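Local coordinates for protein amidohydrolase (Xanthomonas campestris pv. campestris, PDB 4DZH) that is a zinc-bound amidohydrolase of the ATZ/TRZ family and probably deaminates adenosine-type substrates such as 5'-methylthioadenosine, at residues A[11-21]-A[55-66]. Sequence-based numbering, arbitrary orientation. Where two conformers were deposited one is given.
Sequences PEPCDLLIEAG and RVRFAPARTVSR
Glu-12 O takes the N-H of Ala-59 at 2.6 Å and a CA-H...O contact from Phe-58 CA. Glu-12 N bonds in turn to Arg-57 O. The carboxylate of Glu-12 meets Arg-57 side-on: NE bonds to Glu-12 OE1 at 3.2 Å, and Arg-57 NH2 forms the salt bridge to Glu-12 OE2 at 3.1 Å. Both oxygens lie near the guanidinium plane, yet the two flat groups are turned 54° apart. Glu-12 CG sits anti to the backbone N (chi1 151°), which runs the chain alongside Arg-57. Arg-57 CG sits over the centre of the Phe-58 ring, and Phe-58 CZ lies over the guanidinium face. Cys-14 SG comes to the ring obliquely, 3.8 Å from Phe-58 CD1. Farther along, Leu-17 CB packs tightly on Pro-60 CG at 3.5 Å. Strands 16-20 and 63-66 then run parallel, 9° apart, with Val-64 N bonded to Leu-17 O at 2.8 Å. Strand 63-66 is the outer strand, within this chain, of a small mixed sheet away from the metal sites. Leu-16 CD1 touches Val-64 CG2 at 3.8 Å, and Trp-414 packs on both side chains. Arg-55 reaches back from the end of helix 51-57. Its NH2 forms a salt bridge with Glu-19 OE1 at 2.7 Å, the carboxylate standing over one guanidinium face with the planes nearly perpendicular. Glu-19 is buried, and the positive charge of Arg-55 probably offsets its carboxylate; Arg-57 probably does the same for the more exposed Glu-12.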
loop_
_atom_site.group_PDB
_atom_site.type_symbol
_atom_site.label_atom_id
_atom_site.label_comp_id
_atom_site.label_asym_id
_atom_site.label_seq_id
_atom_site.Cartn_x
_atom_site.Cartn_y
_atom_site.Cartn_z
ATOM N N PRO A 11 -17.176 41.106 12.044
ATOM C CA PRO A 11 -16.916 39.678 12.191
ATOM C C PRO A 11 -16.632 39.239 13.640
ATOM O O PRO A 11 -16.165 40.025 14.476
ATOM C CB PRO A 11 -15.705 39.439 11.274
ATOM C CG PRO A 11 -15.047 40.787 11.122
ATOM C CD PRO A 11 -16.144 41.810 11.259
ATOM N N GLU A 12 -16.935 37.969 13.907
ATOM C CA GLU A 12 -16.736 37.311 15.195
ATOM C C GLU A 12 -15.348 36.678 15.280
ATOM O O GLU A 12 -14.903 36.051 14.350
ATOM C CB GLU A 12 -17.841 36.262 15.345
ATOM C CG GLU A 12 -17.569 35.021 16.162
ATOM C CD GLU A 12 -18.767 34.060 16.138
ATOM O OE1 GLU A 12 -19.792 34.425 15.530
ATOM O OE2 GLU A 12 -18.697 32.945 16.712
ATOM N N PRO A 13 -14.642 36.881 16.387
ATOM C CA PRO A 13 -13.266 36.388 16.460
ATOM C C PRO A 13 -13.229 34.866 16.621
ATOM O O PRO A 13 -14.103 34.287 17.281
ATOM C CB PRO A 13 -12.718 37.048 17.729
ATOM C CG PRO A 13 -13.718 38.154 18.081
ATOM C CD PRO A 13 -15.030 37.689 17.553
ATOM N N CYS A 14 -12.224 34.227 16.034
ATOM C CA CYS A 14 -11.901 32.845 16.353
ATOM C C CYS A 14 -10.389 32.731 16.153
ATOM O O CYS A 14 -9.771 33.641 15.588
ATOM C CB CYS A 14 -12.672 31.891 15.446
ATOM S SG CYS A 14 -12.154 31.890 13.688
ATOM N N ASP A 15 -9.775 31.652 16.628
ATOM C CA ASP A 15 -8.311 31.570 16.654
ATOM C C ASP A 15 -7.785 31.260 15.250
ATOM O O ASP A 15 -6.822 31.881 14.755
ATOM C CB ASP A 15 -7.836 30.402 17.558
ATOM C CG ASP A 15 -8.008 30.669 19.064
ATOM O OD1 ASP A 15 -8.338 31.802 19.467
ATOM O OD2 ASP A 15 -7.789 29.719 19.855
ATOM N N LEU A 16 -8.422 30.282 14.619
ATOM C CA LEU A 16 -7.927 29.743 13.361
ATOM C C LEU A 16 -9.103 29.414 12.446
ATOM O O LEU A 16 -10.120 28.880 12.911
ATOM C CB LEU A 16 -7.136 28.460 13.658
ATOM C CG LEU A 16 -6.588 27.618 12.513
ATOM C CD1 LEU A 16 -5.461 28.320 11.743
ATOM C CD2 LEU A 16 -6.084 26.299 13.056
ATOM N N LEU A 17 -8.982 29.758 11.176
ATOM C CA LEU A 17 -9.918 29.311 10.158
ATOM C C LEU A 17 -9.126 28.536 9.098
ATOM O O LEU A 17 -8.176 29.067 8.519
ATOM C CB LEU A 17 -10.614 30.513 9.500
ATOM C CG LEU A 17 -11.614 30.108 8.413
ATOM C CD1 LEU A 17 -12.823 29.457 9.056
ATOM C CD2 LEU A 17 -12.017 31.259 7.537
ATOM N N ILE A 18 -9.500 27.292 8.838
ATOM C CA ILE A 18 -8.830 26.499 7.799
ATOM C C ILE A 18 -9.785 26.411 6.642
ATOM O O ILE A 18 -10.846 25.828 6.783
ATOM C CB ILE A 18 -8.497 25.046 8.286
ATOM C CG1 ILE A 18 -7.584 25.100 9.496
ATOM C CG2 ILE A 18 -7.816 24.224 7.173
ATOM C CD1 ILE A 18 -7.547 23.799 10.305
ATOM N N GLU A 19 -9.422 26.991 5.496
ATOM C CA GLU A 19 -10.259 26.860 4.303
ATOM C C GLU A 19 -9.705 25.784 3.395
ATOM O O GLU A 19 -8.511 25.786 3.113
ATOM C CB GLU A 19 -10.337 28.180 3.525
ATOM C CG GLU A 19 -10.833 29.383 4.343
ATOM C CD GLU A 19 -10.613 30.678 3.584
ATOM O OE1 GLU A 19 -9.898 30.648 2.529
ATOM O OE2 GLU A 19 -11.149 31.720 4.038
ATOM N N ALA A 20 -10.586 24.923 2.891
ATOM C CA ALA A 20 -10.126 23.816 2.047
ATOM C C ALA A 20 -11.018 23.552 0.834
ATOM O O ALA A 20 -12.229 23.833 0.845
ATOM C CB ALA A 20 -10.011 22.563 2.877
ATOM N N GLY A 21 -10.445 22.893 -0.175
ATOM C CA GLY A 21 -11.238 22.504 -1.322
ATOM C C GLY A 21 -12.385 21.576 -0.968
ATOM O O GLY A 21 -13.454 21.626 -1.572
ATOM N N ARG A 55 -16.254 33.459 5.855
ATOM C CA ARG A 55 -15.493 34.700 5.731
ATOM C C ARG A 55 -16.305 35.913 6.180
ATOM O O ARG A 55 -15.732 36.948 6.523
ATOM C CB ARG A 55 -14.999 34.912 4.303
ATOM C CG ARG A 55 -13.697 34.152 3.977
ATOM C CD ARG A 55 -13.494 33.963 2.494
ATOM N NE ARG A 55 -12.091 33.650 2.207
ATOM C CZ ARG A 55 -11.669 32.977 1.143
ATOM N NH1 ARG A 55 -12.552 32.503 0.272
ATOM N NH2 ARG A 55 -10.366 32.747 0.966
ATOM N N VAL A 56 -17.631 35.788 6.162
ATOM C CA VAL A 56 -18.468 36.911 6.587
ATOM C C VAL A 56 -18.620 36.838 8.090
ATOM O O VAL A 56 -18.675 37.860 8.771
ATOM C CB VAL A 56 -19.866 36.960 5.897
ATOM C CG1 VAL A 56 -19.748 37.131 4.396
ATOM C CG2 VAL A 56 -20.722 35.756 6.247
ATOM N N ARG A 57 -18.647 35.621 8.610
ATOM C CA ARG A 57 -18.905 35.393 10.015
ATOM C C ARG A 57 -17.695 35.638 10.932
ATOM O O ARG A 57 -17.853 36.174 12.040
ATOM C CB ARG A 57 -19.480 33.987 10.235
ATOM C CG ARG A 57 -19.527 33.593 11.705
ATOM C CD ARG A 57 -20.476 32.435 12.049
ATOM N NE ARG A 57 -20.289 32.086 13.450
ATOM C CZ ARG A 57 -20.444 30.872 13.980
ATOM N NH1 ARG A 57 -20.831 29.843 13.238
ATOM N NH2 ARG A 57 -20.220 30.696 15.280
ATOM N N PHE A 58 -16.498 35.259 10.485
ATOM C CA PHE A 58 -15.347 35.257 11.383
ATOM C C PHE A 58 -14.246 36.253 11.075
ATOM O O PHE A 58 -13.974 36.571 9.914
ATOM C CB PHE A 58 -14.705 33.855 11.369
ATOM C CG PHE A 58 -15.589 32.799 11.947
ATOM C CD1 PHE A 58 -15.801 32.739 13.309
ATOM C CD2 PHE A 58 -16.215 31.874 11.125
ATOM C CE1 PHE A 58 -16.630 31.779 13.856
ATOM C CE2 PHE A 58 -17.037 30.909 11.652
ATOM C CZ PHE A 58 -17.247 30.853 13.028
ATOM N N ALA A 59 -13.576 36.686 12.146
ATOM C CA ALA A 59 -12.325 37.424 12.047
ATOM C C ALA A 59 -11.245 36.551 12.690
ATOM O O ALA A 59 -10.885 36.729 13.856
ATOM C CB ALA A 59 -12.432 38.771 12.766
ATOM N N PRO A 60 -10.740 35.573 11.928
ATOM C CA PRO A 60 -9.774 34.613 12.481
ATOM C C PRO A 60 -8.455 35.284 12.820
ATOM O O PRO A 60 -8.015 36.087 12.006
ATOM C CB PRO A 60 -9.523 33.643 11.308
ATOM C CG PRO A 60 -10.642 33.859 10.345
ATOM C CD PRO A 60 -11.099 35.287 10.528
ATOM N N ALA A 61 -7.801 34.919 13.927
ATOM C CA ALA A 61 -6.476 35.477 14.227
ATOM C C ALA A 61 -5.493 35.048 13.134
ATOM O O ALA A 61 -4.578 35.792 12.769
ATOM C CB ALA A 61 -5.986 35.011 15.603
ATOM N N ARG A 62 -5.695 33.844 12.613
ATOM C CA ARG A 62 -4.922 33.358 11.471
ATOM C C ARG A 62 -5.803 32.470 10.568
ATOM O O ARG A 62 -6.703 31.771 11.051
ATOM C CB ARG A 62 -3.644 32.627 11.935
ATOM C CG ARG A 62 -3.879 31.571 13.020
ATOM C CD ARG A 62 -2.599 30.785 13.443
ATOM N NE ARG A 62 -1.802 31.543 14.410
ATOM C CZ ARG A 62 -0.773 31.069 15.101
ATOM N NH1 ARG A 62 -0.115 31.872 15.943
ATOM N NH2 ARG A 62 -0.416 29.798 14.970
ATOM N N THR A 63 -5.557 32.524 9.257
ATOM C CA THR A 63 -6.330 31.729 8.298
ATOM C C THR A 63 -5.364 30.845 7.522
ATOM O O THR A 63 -4.289 31.311 7.152
ATOM C CB THR A 63 -7.064 32.617 7.273
ATOM O OG1 THR A 63 -8.043 33.420 7.952
ATOM C CG2 THR A 63 -7.761 31.775 6.197
ATOM N N VAL A 64 -5.744 29.577 7.304
ATOM C CA VAL A 64 -4.981 28.631 6.478
ATOM C C VAL A 64 -5.828 28.251 5.282
ATOM O O VAL A 64 -6.932 27.723 5.432
ATOM C CB VAL A 64 -4.621 27.368 7.302
ATOM C CG1 VAL A 64 -3.966 26.290 6.410
ATOM C CG2 VAL A 64 -3.734 27.746 8.464
ATOM N N SER A 65 -5.338 28.527 4.076
ATOM C CA SER A 65 -6.146 28.247 2.917
ATOM C C SER A 65 -5.487 27.151 2.100
ATOM O O SER A 65 -4.332 27.293 1.678
ATOM C CB SER A 65 -6.320 29.490 2.053
ATOM O OG SER A 65 -5.197 29.644 1.230
ATOM N N ARG A 66 -6.247 26.092 1.849
ATOM C CA ARG A 66 -5.736 24.940 1.100
ATOM C C ARG A 66 -6.801 24.586 0.089
ATOM O O ARG A 66 -7.550 23.635 0.270
ATOM C CB ARG A 66 -5.508 23.772 2.059
ATOM C CG ARG A 66 -4.425 24.013 3.069
ATOM C CD ARG A 66 -3.030 24.109 2.451
ATOM N NE ARG A 66 -2.015 24.272 3.501
ATOM C CZ ARG A 66 -1.510 25.437 3.920
ATOM N NH1 ARG A 66 -1.907 26.608 3.390
ATOM N NH2 ARG A 66 -0.585 25.458 4.878
#